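Protein MJ1225 (Methanocaldococcus jannaschii, PDB 3LFZ) probably senses cellular energy charge in the manner of the AMP-activated kinase gamma subunit, binding AMP, ADP and ATP through its CBS motifs. Local coordinates at residues 8-13 with 130-135; 14-19 with 37-42; 49-54 with 92-97. One frame throughout, in Å; residues are numbered along the deposited sequence.

Contact 1 of 3, residues 8-13 with 130-135. With ATP (adenosine-5'-triphosphate), chain D.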
# COMPACT_ATOMS: atom_id res chain seq x y z
N ILE A 8 -20.36 -6.48 -0.91
CA ILE A 8 -19.53 -5.74 0.05
C ILE A 8 -19.01 -4.43 -0.51
O ILE A 8 -18.86 -3.45 0.22
CB ILE A 8 -18.30 -6.55 0.48
CG1 ILE A 8 -18.71 -7.90 1.06
CG2 ILE A 8 -17.47 -5.77 1.50
CD1 ILE A 8 -17.52 -8.80 1.30
N ALA A 9 -18.74 -4.43 -1.82
CA ALA A 9 -17.95 -3.40 -2.46
C ALA A 9 -18.31 -1.97 -2.06
O ALA A 9 -19.49 -1.62 -1.94
CB ALA A 9 -18.00 -3.56 -3.97
N GLN A 10 -17.27 -1.18 -1.86
CA GLN A 10 -17.38 0.22 -1.50
C GLN A 10 -18.35 0.86 -2.49
O GLN A 10 -18.06 1.00 -3.68
CB GLN A 10 -15.98 0.84 -1.55
CG GLN A 10 -14.91 -0.26 -1.31
CD GLN A 10 -13.46 0.21 -1.27
OE1 GLN A 10 -12.75 0.17 -2.28
NE2 GLN A 10 -12.99 0.61 -0.09
N ASN A 11 -19.54 1.18 -1.96
CA ASN A 11 -20.67 1.66 -2.75
C ASN A 11 -20.47 3.11 -3.09
O ASN A 11 -21.28 3.74 -3.78
CB ASN A 11 -21.95 1.49 -1.94
CG ASN A 11 -21.80 1.98 -0.51
OD1 ASN A 11 -22.69 2.63 0.03
ND2 ASN A 11 -20.67 1.66 0.12
N LYS A 12 -19.37 3.64 -2.55
CA LYS A 12 -18.81 4.89 -3.00
C LYS A 12 -18.39 4.66 -4.44
O LYS A 12 -18.16 3.52 -4.86
CB LYS A 12 -17.59 5.23 -2.13
CG LYS A 12 -17.13 6.68 -2.18
CD LYS A 12 -15.94 6.87 -3.10
CE LYS A 12 -15.61 8.34 -3.30
NZ LYS A 12 -14.69 8.84 -2.19
N LYS A 13 -18.31 5.74 -5.20
CA LYS A 13 -17.79 5.64 -6.55
C LYS A 13 -16.28 5.60 -6.47
O LYS A 13 -15.67 6.23 -5.60
CB LYS A 13 -18.31 6.79 -7.41
CG LYS A 13 -19.60 6.45 -8.19
CD LYS A 13 -20.43 5.31 -7.56
CE LYS A 13 -21.40 5.81 -6.48
NZ LYS A 13 -22.07 4.66 -5.79
N LEU A 130 -14.56 -1.78 -6.70
CA LEU A 130 -13.27 -2.31 -6.22
C LEU A 130 -13.44 -2.92 -4.83
O LEU A 130 -14.23 -2.43 -4.02
CB LEU A 130 -12.20 -1.21 -6.20
CG LEU A 130 -10.76 -1.60 -5.86
CD1 LEU A 130 -9.79 -1.04 -6.88
CD2 LEU A 130 -10.40 -1.18 -4.46
N ILE A 131 -12.70 -4.00 -4.56
CA ILE A 131 -12.71 -4.64 -3.24
C ILE A 131 -11.28 -4.78 -2.68
O ILE A 131 -10.36 -5.14 -3.40
CB ILE A 131 -13.45 -6.02 -3.26
CG1 ILE A 131 -13.55 -6.64 -1.86
CG2 ILE A 131 -12.81 -7.00 -4.24
CD1 ILE A 131 -14.90 -6.44 -1.20
N THR A 132 -11.12 -4.46 -1.40
CA THR A 132 -9.83 -4.58 -0.72
C THR A 132 -9.91 -5.64 0.38
O THR A 132 -11.00 -6.08 0.74
CB THR A 132 -9.39 -3.24 -0.06
OG1 THR A 132 -10.31 -2.89 0.98
CG2 THR A 132 -9.34 -2.12 -1.08
N GLU A 133 -8.76 -6.03 0.90
CA GLU A 133 -8.69 -6.95 2.03
C GLU A 133 -9.40 -6.38 3.26
O GLU A 133 -9.97 -7.13 4.05
CB GLU A 133 -7.24 -7.27 2.39
CG GLU A 133 -6.45 -7.88 1.25
CD GLU A 133 -4.98 -8.04 1.59
OE1 GLU A 133 -4.48 -9.18 1.50
OE2 GLU A 133 -4.34 -7.04 1.95
N ARG A 134 -9.37 -5.05 3.39
CA ARG A 134 -10.04 -4.36 4.49
C ARG A 134 -11.56 -4.51 4.44
O ARG A 134 -12.19 -4.75 5.47
CB ARG A 134 -9.67 -2.87 4.52
CG ARG A 134 -10.08 -2.16 5.81
CD ARG A 134 -9.25 -0.91 6.04
NE ARG A 134 -7.83 -1.21 5.96
CZ ARG A 134 -6.90 -0.36 5.53
NH1 ARG A 134 -7.23 0.85 5.14
NH2 ARG A 134 -5.63 -0.74 5.50
N ASP A 135 -12.13 -4.38 3.24
CA ASP A 135 -13.57 -4.56 3.04
C ASP A 135 -14.01 -5.96 3.45
O ASP A 135 -15.05 -6.13 4.09
CB ASP A 135 -13.97 -4.31 1.59
CG ASP A 135 -13.56 -2.93 1.09
OD1 ASP A 135 -13.49 -1.98 1.90
OD2 ASP A 135 -13.32 -2.81 -0.13
PG ATP D . -4.40 2.23 3.66
O1G ATP D . -3.92 1.22 2.48
O2G ATP D . -3.97 3.63 3.40
O3G ATP D . -6.01 2.11 3.61
PB ATP D . -2.43 1.04 5.20
O1B ATP D . -2.50 -0.19 6.00
O2B ATP D . -1.86 0.99 3.84
O3B ATP D . -3.89 1.68 5.09
PA ATP D . -0.60 3.14 5.24
O1A ATP D . 0.59 2.41 4.76
O2A ATP D . -1.41 3.90 4.26
O3A ATP D . -1.57 2.13 6.03
O5' ATP D . -0.14 4.13 6.40
C5' ATP D . -0.82 5.38 6.63
C4' ATP D . -0.20 6.10 7.84
O4' ATP D . -0.40 5.28 9.02
C3' ATP D . 1.32 6.22 7.62
O3' ATP D . 1.76 7.52 8.03
C2' ATP D . 1.91 5.14 8.52
O2' ATP D . 3.19 5.53 9.01
C1' ATP D . 0.88 5.06 9.66
N9 ATP D . 0.86 3.69 10.23
C8 ATP D . 0.79 2.54 9.55
N7 ATP D . 0.79 1.51 10.40
C5 ATP D . 0.85 2.01 11.63
C6 ATP D . 0.88 1.43 12.89
N6 ATP D . 0.84 0.11 13.04
N1 ATP D . 0.95 2.24 13.97
C2 ATP D . 0.99 3.56 13.84
N3 ATP D . 0.97 4.13 12.65
C4 ATP D . 0.90 3.39 11.53
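I8 packs its CG2 branch against the start of helix 133-140, in a contact that joins the first two CBS motifs: the loop before helix 23-33 meets the point where strand 127-132 runs into that helix. CG2 of I8 lies 3.6 Å from the carbonyl O of D135 and also touches CD1 of I131. The I131 side chain can get there because its CG1 stands anti to the backbone N (chi1 -176°), which carries CD1 out to the loop. Branched residues suit both positions, since I8 also meets I103 and A139, and I131 rests on I120 and V136. A9 follows where the backbones draw close, its CA 5.4 Å from that of I131. Its small methyl suits this close approach: A9 CB lies near L130 O and touches I120 on the neighbouring strand. Q10 is longer and reaches across the helix start. Its chain, extended beyond CG, runs beside L130 in the same direction and crosses D135 at about a right angle, with CG 3.2 Å from D135 OD2. Q10 OE1 comes within 3.5 Å of L130 CD2. The amide and carboxylate planes are turned 59° apart, with Q10 NE2 3.3 Å from D135 OD1. The carboxylate already has a task of its own, because T132 and D135 form a capping box. T132 N donates to D135 OD2 over 3.0 Å, arriving from above the carboxylate plane, and D135 N returns the bond to T132 OG1. One residue earlier, R134 points toward the nucleotide, its guanidinium salt-bridged to E272 and D253; its NH2 donates to O3B of the chain D ATP at 3.0 Å.

Contact 2 of 3, residues 14-19 with 37-42. With ATP (adenosine-5'-triphosphate), chain B.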
# COMPACT_ATOMS: atom_id res chain seq x y z
N ILE A 14 -15.66 4.84 -7.37
CA ILE A 14 -14.23 4.61 -7.29
C ILE A 14 -13.48 5.76 -7.96
O ILE A 14 -13.81 6.15 -9.08
CB ILE A 14 -13.84 3.24 -7.90
CG1 ILE A 14 -14.66 2.10 -7.28
CG2 ILE A 14 -12.33 2.98 -7.77
CD1 ILE A 14 -14.61 1.99 -5.75
N VAL A 15 -12.50 6.30 -7.25
CA VAL A 15 -11.64 7.34 -7.79
C VAL A 15 -10.67 6.73 -8.80
O VAL A 15 -9.97 5.75 -8.50
CB VAL A 15 -10.87 8.10 -6.68
CG1 VAL A 15 -9.91 9.11 -7.28
CG2 VAL A 15 -11.85 8.80 -5.74
N THR A 16 -10.65 7.29 -10.01
CA THR A 16 -9.77 6.81 -11.08
C THR A 16 -8.98 7.93 -11.74
O THR A 16 -9.29 9.12 -11.58
CB THR A 16 -10.56 6.08 -12.20
OG1 THR A 16 -11.49 6.99 -12.81
CG2 THR A 16 -11.31 4.88 -11.66
N VAL A 17 -7.96 7.53 -12.49
CA VAL A 17 -7.28 8.41 -13.44
C VAL A 17 -7.23 7.76 -14.83
O VAL A 17 -7.68 6.61 -15.01
CB VAL A 17 -5.85 8.80 -12.97
CG1 VAL A 17 -5.91 9.69 -11.73
CG2 VAL A 17 -4.99 7.56 -12.72
N TYR A 18 -6.69 8.49 -15.80
CA TYR A 18 -6.61 8.05 -17.19
C TYR A 18 -5.15 7.87 -17.59
O TYR A 18 -4.27 8.44 -16.95
CB TYR A 18 -7.30 9.08 -18.10
CG TYR A 18 -8.62 9.56 -17.55
CD1 TYR A 18 -9.76 8.76 -17.62
CD2 TYR A 18 -8.73 10.81 -16.95
CE1 TYR A 18 -10.98 9.20 -17.11
CE2 TYR A 18 -9.94 11.26 -16.44
CZ TYR A 18 -11.06 10.45 -16.52
OH TYR A 18 -12.26 10.89 -16.01
N PRO A 19 -4.87 7.08 -18.65
CA PRO A 19 -3.48 6.83 -19.05
C PRO A 19 -2.69 8.11 -19.32
O PRO A 19 -1.48 8.14 -19.12
CB PRO A 19 -3.62 6.04 -20.35
CG PRO A 19 -4.95 5.41 -20.28
CD PRO A 19 -5.82 6.38 -19.54
N ARG A 37 -4.56 3.64 -3.88
CA ARG A 37 -4.69 2.72 -5.02
C ARG A 37 -5.67 3.24 -6.08
O ARG A 37 -6.87 3.36 -5.82
CB ARG A 37 -5.12 1.33 -4.53
CG ARG A 37 -5.17 0.25 -5.61
CD ARG A 37 -5.94 -0.98 -5.14
NE ARG A 37 -5.52 -1.41 -3.80
CZ ARG A 37 -4.58 -2.33 -3.56
NH1 ARG A 37 -3.96 -2.94 -4.56
NH2 ARG A 37 -4.28 -2.64 -2.31
N LEU A 38 -5.15 3.55 -7.27
CA LEU A 38 -5.94 4.16 -8.34
C LEU A 38 -5.97 3.33 -9.62
O LEU A 38 -4.95 3.17 -10.29
CB LEU A 38 -5.42 5.56 -8.68
CG LEU A 38 -5.36 6.67 -7.63
CD1 LEU A 38 -4.71 7.91 -8.23
CD2 LEU A 38 -6.74 7.01 -7.09
N PRO A 39 -7.16 2.80 -9.98
CA PRO A 39 -7.38 2.15 -11.27
C PRO A 39 -7.20 3.15 -12.40
O PRO A 39 -7.67 4.29 -12.30
CB PRO A 39 -8.84 1.70 -11.20
CG PRO A 39 -9.18 1.66 -9.75
CD PRO A 39 -8.37 2.75 -9.13
N VAL A 40 -6.50 2.74 -13.45
CA VAL A 40 -6.35 3.55 -14.64
C VAL A 40 -7.34 3.03 -15.67
O VAL A 40 -7.34 1.83 -16.00
CB VAL A 40 -4.91 3.56 -15.18
CG1 VAL A 40 -4.77 4.56 -16.32
CG2 VAL A 40 -3.91 3.89 -14.07
N VAL A 41 -8.20 3.92 -16.14
CA VAL A 41 -9.26 3.57 -17.09
C VAL A 41 -9.25 4.49 -18.31
O VAL A 41 -8.69 5.59 -18.27
CB VAL A 41 -10.67 3.61 -16.43
CG1 VAL A 41 -10.78 2.62 -15.28
CG2 VAL A 41 -11.04 5.03 -15.98
N ASN A 42 -9.88 4.02 -19.39
CA ASN A 42 -10.17 4.87 -20.54
C ASN A 42 -11.29 5.85 -20.22
O ASN A 42 -12.18 5.55 -19.41
CB ASN A 42 -10.57 4.04 -21.76
CG ASN A 42 -9.57 2.96 -22.08
OD1 ASN A 42 -9.94 1.80 -22.29
ND2 ASN A 42 -8.29 3.32 -22.14
PG ATP B . -1.17 -4.24 0.09
O1G ATP B . 0.33 -4.12 0.66
O2G ATP B . -1.68 -5.63 0.17
O3G ATP B . -2.02 -3.23 1.04
PB ATP B . -0.90 -4.39 -2.79
O1B ATP B . 0.13 -5.44 -2.64
O2B ATP B . -2.22 -4.74 -3.34
O3B ATP B . -1.12 -3.57 -1.39
PA ATP B . 0.98 -2.39 -3.42
O1A ATP B . 0.57 -0.99 -3.14
O2A ATP B . 1.84 -3.11 -2.46
O3A ATP B . -0.35 -3.22 -3.74
O5' ATP B . 1.68 -2.37 -4.87
C5' ATP B . 2.62 -3.37 -5.31
C4' ATP B . 2.55 -3.53 -6.83
O4' ATP B . 1.34 -4.28 -7.12
C3' ATP B . 2.40 -2.17 -7.54
O3' ATP B . 3.23 -2.16 -8.70
C2' ATP B . 0.92 -2.13 -7.92
O2' ATP B . 0.71 -1.36 -9.11
C1' ATP B . 0.62 -3.60 -8.17
N9 ATP B . -0.82 -3.92 -7.99
C8 ATP B . -1.59 -3.59 -6.94
N7 ATP B . -2.83 -4.05 -7.14
C5 ATP B . -2.85 -4.67 -8.32
C6 ATP B . -3.83 -5.34 -9.05
N6 ATP B . -5.07 -5.46 -8.59
N1 ATP B . -3.50 -5.88 -10.23
C2 ATP B . -2.26 -5.78 -10.72
N3 ATP B . -1.31 -5.15 -10.04
C4 ATP B . -1.57 -4.59 -8.85
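V17 bridges V40 through two backbone bonds in the parallel pattern, V17 N giving to P39 O at 3.3 Å and V41 N giving to V17 O at 3.0 Å, while the two segments as a whole diverge by 61°. The second bond is nearly straight, at 168°. Side chains then divide between two faces. On one, L38 spreads its two methyls over V15 and V17: CD2 lies alongside V15 CG1 at 3.8 Å, and CD1 touches V17 CG1, the two side chains crossing at about a right angle. V40 continues this face, its CG2 near V17 CG2 and its CG1 3.8 Å from P19 CD. L38 and V15 also pack on helix 23-33, at T29, while V40 meets M90; branched aliphatic side chains suit these apolar surroundings. The helix links the two segments, so the layout is the beta-alpha-beta unit that opens a CBS motif, with the first strand reduced to a single bridge. On the other face, P39 sets CG 3.9 Å from I14 CG2, and T16 lays its CB against P39 O. V41 CG2 packs close to T16 OG1, and the Y18 ring turns its edge to V41 O, with CD1 3.4 Å away. P19, which has no N-H to satisfy, ends the segment snugly, its CD pressed on V41 O. At the start of the strand, R37 turns to the chain B ATP. A bend at its third torsion (chi3 -47°) brings the guanidinium edge-on to the beta phosphate, where NH1 holds O2B at 2.8 Å and NH2 shares the same oxygen. An alanine here takes away both donors to O2B, which would probably leave the negative charge of the beta phosphate less well balanced.

Contact 3 of 3, residues 49-54 with 92-97; sequences VGIITS and ENVITL. With ATP (adenosine-5'-triphosphate), chain B.
Water 1 joins the two segments, donating to E92 OE2 at 2.6 Å and to V49 O at 2.7 Å; the carboxylate of E92, at the end of an extended chain, reaches the strand backbone through this single molecule. The carbonyl it finds belongs to a classic beta bulge, in which V49 and G50 both face V40. G50 suits the spot because its bare backbone lets V94 CG2 lie directly on it, 3.6 Å from G50 C. V94 makes the main direct contact, and its two branches serve different partners. CG2 also meets I51 CG2 at 4.1 Å, whereas CG1, which chi1 of -176° swings anti to the backbone N, approaches N1 of the chain B adenine at 3.4 Å. I51 closes in on the same base, its CG2 3.7 Å from C4 of ATP, so both aliphatic side chains lie on the same side of the purine plane, I51 over C4 and V94 near the N1 edge. The next residue, I95, reads the polar edge of the base through the backbone alone: I95 N donates to adenine N1 at 2.8 Å, and adenine N6 donates to I95 O at 3.1 Å. T53, at the N-cap of helix 54-63, places its hydroxyl close to the alpha phosphate. Aliphatic cover over the base, main-chain recognition of its edge and a threonine by the phosphate are characteristic of the nucleotide site between paired CBS motifs.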
# COMPACT_ATOMS: atom_id res chain seq x y z
N VAL A 49 -7.45 -0.36 -17.76
CA VAL A 49 -6.27 -0.60 -18.58
C VAL A 49 -5.00 -0.60 -17.74
O VAL A 49 -3.92 -0.95 -18.22
CB VAL A 49 -6.13 0.41 -19.76
CG1 VAL A 49 -7.34 0.34 -20.68
CG2 VAL A 49 -5.91 1.84 -19.24
N GLY A 50 -5.13 -0.19 -16.48
CA GLY A 50 -3.99 -0.12 -15.58
C GLY A 50 -4.37 0.13 -14.13
O GLY A 50 -5.55 0.28 -13.81
N ILE A 51 -3.36 0.13 -13.27
CA ILE A 51 -3.52 0.46 -11.86
C ILE A 51 -2.22 1.10 -11.38
O ILE A 51 -1.13 0.73 -11.83
CB ILE A 51 -3.92 -0.79 -11.01
CG1 ILE A 51 -4.36 -0.39 -9.59
CG2 ILE A 51 -2.81 -1.86 -10.99
CD1 ILE A 51 -5.32 -1.37 -8.93
N ILE A 52 -2.34 2.08 -10.50
CA ILE A 52 -1.17 2.72 -9.91
C ILE A 52 -1.37 2.89 -8.41
O ILE A 52 -2.40 3.41 -7.95
CB ILE A 52 -0.82 4.07 -10.61
CG1 ILE A 52 0.47 4.65 -10.03
CG2 ILE A 52 -1.99 5.07 -10.54
CD1 ILE A 52 1.29 5.39 -11.02
N THR A 53 -0.38 2.42 -7.64
CA THR A 53 -0.42 2.52 -6.19
C THR A 53 0.76 3.34 -5.70
O THR A 53 1.62 3.74 -6.49
CB THR A 53 -0.39 1.12 -5.50
OG1 THR A 53 0.92 0.55 -5.62
CG2 THR A 53 -1.42 0.18 -6.10
N SER A 54 0.79 3.58 -4.39
CA SER A 54 1.90 4.28 -3.76
C SER A 54 3.21 3.53 -3.95
O SER A 54 4.27 4.14 -3.98
CB SER A 54 1.62 4.51 -2.28
OG SER A 54 1.57 3.29 -1.57
N GLU A 92 0.18 -2.75 -15.82
CA GLU A 92 -0.82 -3.25 -16.76
C GLU A 92 -1.04 -4.73 -16.48
O GLU A 92 -0.44 -5.27 -15.54
CB GLU A 92 -0.38 -2.98 -18.19
CG GLU A 92 -0.05 -1.52 -18.45
CD GLU A 92 0.31 -1.24 -19.90
OE1 GLU A 92 1.30 -0.52 -20.13
OE2 GLU A 92 -0.39 -1.76 -20.79
N ASN A 93 -1.89 -5.40 -17.26
CA ASN A 93 -2.24 -6.80 -16.98
C ASN A 93 -2.76 -6.89 -15.54
O ASN A 93 -2.25 -7.66 -14.72
CB ASN A 93 -1.01 -7.71 -17.20
CG ASN A 93 -1.36 -9.19 -17.21
OD1 ASN A 93 -2.51 -9.59 -17.43
ND2 ASN A 93 -0.35 -10.03 -16.97
N VAL A 94 -3.78 -6.08 -15.24
CA VAL A 94 -4.31 -5.91 -13.87
C VAL A 94 -5.02 -7.16 -13.37
O VAL A 94 -5.69 -7.85 -14.14
CB VAL A 94 -5.29 -4.70 -13.80
CG1 VAL A 94 -5.78 -4.46 -12.37
CG2 VAL A 94 -4.63 -3.44 -14.35
N ILE A 95 -4.87 -7.47 -12.08
CA ILE A 95 -5.66 -8.54 -11.47
C ILE A 95 -7.02 -7.99 -11.03
O ILE A 95 -7.11 -7.16 -10.13
CB ILE A 95 -4.93 -9.20 -10.28
CG1 ILE A 95 -3.60 -9.81 -10.75
CG2 ILE A 95 -5.81 -10.29 -9.65
CD1 ILE A 95 -2.66 -10.21 -9.64
N THR A 96 -8.07 -8.47 -11.70
CA THR A 96 -9.44 -7.99 -11.48
C THR A 96 -10.37 -9.14 -11.10
O THR A 96 -10.02 -10.31 -11.25
CB THR A 96 -10.02 -7.30 -12.75
OG1 THR A 96 -10.18 -8.27 -13.79
CG2 THR A 96 -9.11 -6.17 -13.23
N LEU A 97 -11.56 -8.79 -10.61
CA LEU A 97 -12.62 -9.77 -10.38
C LEU A 97 -13.85 -9.45 -11.23
O LEU A 97 -14.19 -8.28 -11.41
CB LEU A 97 -13.00 -9.85 -8.90
CG LEU A 97 -11.93 -10.27 -7.88
CD1 LEU A 97 -12.40 -9.96 -6.47
CD2 LEU A 97 -11.54 -11.74 -8.02
PG ATP B . -1.17 -4.24 0.09
O1G ATP B . 0.33 -4.12 0.66
O2G ATP B . -1.68 -5.63 0.17
O3G ATP B . -2.02 -3.23 1.04
PB ATP B . -0.90 -4.39 -2.79
O1B ATP B . 0.13 -5.44 -2.64
O2B ATP B . -2.22 -4.74 -3.34
O3B ATP B . -1.12 -3.57 -1.39
PA ATP B . 0.98 -2.39 -3.42
O1A ATP B . 0.57 -0.99 -3.14
O2A ATP B . 1.84 -3.11 -2.46
O3A ATP B . -0.35 -3.22 -3.74
O5' ATP B . 1.68 -2.37 -4.87
C5' ATP B . 2.62 -3.37 -5.31
C4' ATP B . 2.55 -3.53 -6.83
O4' ATP B . 1.34 -4.28 -7.12
C3' ATP B . 2.40 -2.17 -7.54
O3' ATP B . 3.23 -2.16 -8.70
C2' ATP B . 0.92 -2.13 -7.92
O2' ATP B . 0.71 -1.36 -9.11
C1' ATP B . 0.62 -3.60 -8.17
N9 ATP B . -0.82 -3.92 -7.99
C8 ATP B . -1.59 -3.59 -6.94
N7 ATP B . -2.83 -4.05 -7.14
C5 ATP B . -2.85 -4.67 -8.32
C6 ATP B . -3.83 -5.34 -9.05
N6 ATP B . -5.07 -5.46 -8.59
N1 ATP B . -3.50 -5.88 -10.23
C2 ATP B . -2.26 -5.78 -10.72
N3 ATP B . -1.31 -5.15 -10.04
C4 ATP B . -1.57 -4.59 -8.85
O HOH W 1 -2.95 -1.54 -20.65

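Contacts 2 and 3 each use one strand of the same sheet and lie about 9 Å apart between centres. Strands 37-41 and 48-53 are neighbours there, with V40 N 2.7 Å from G50 O and V40 O 2.8 Å from V49 N, probable hydrogen bonds. Both serve the chain B ATP: R37 reaches its phosphates, while I51 and V94 cover one face of its adenine and I95 meets its edge. Contact 1, about 15 Å from each by centres, closes a loop holding both. It touches contact 2 where L130 CD1 meets P39 CG at 4.0 Å, and contact 3 where I131 CG2 meets L97 CD1 at 3.7 Å, but its R134 serves the chain D ATP.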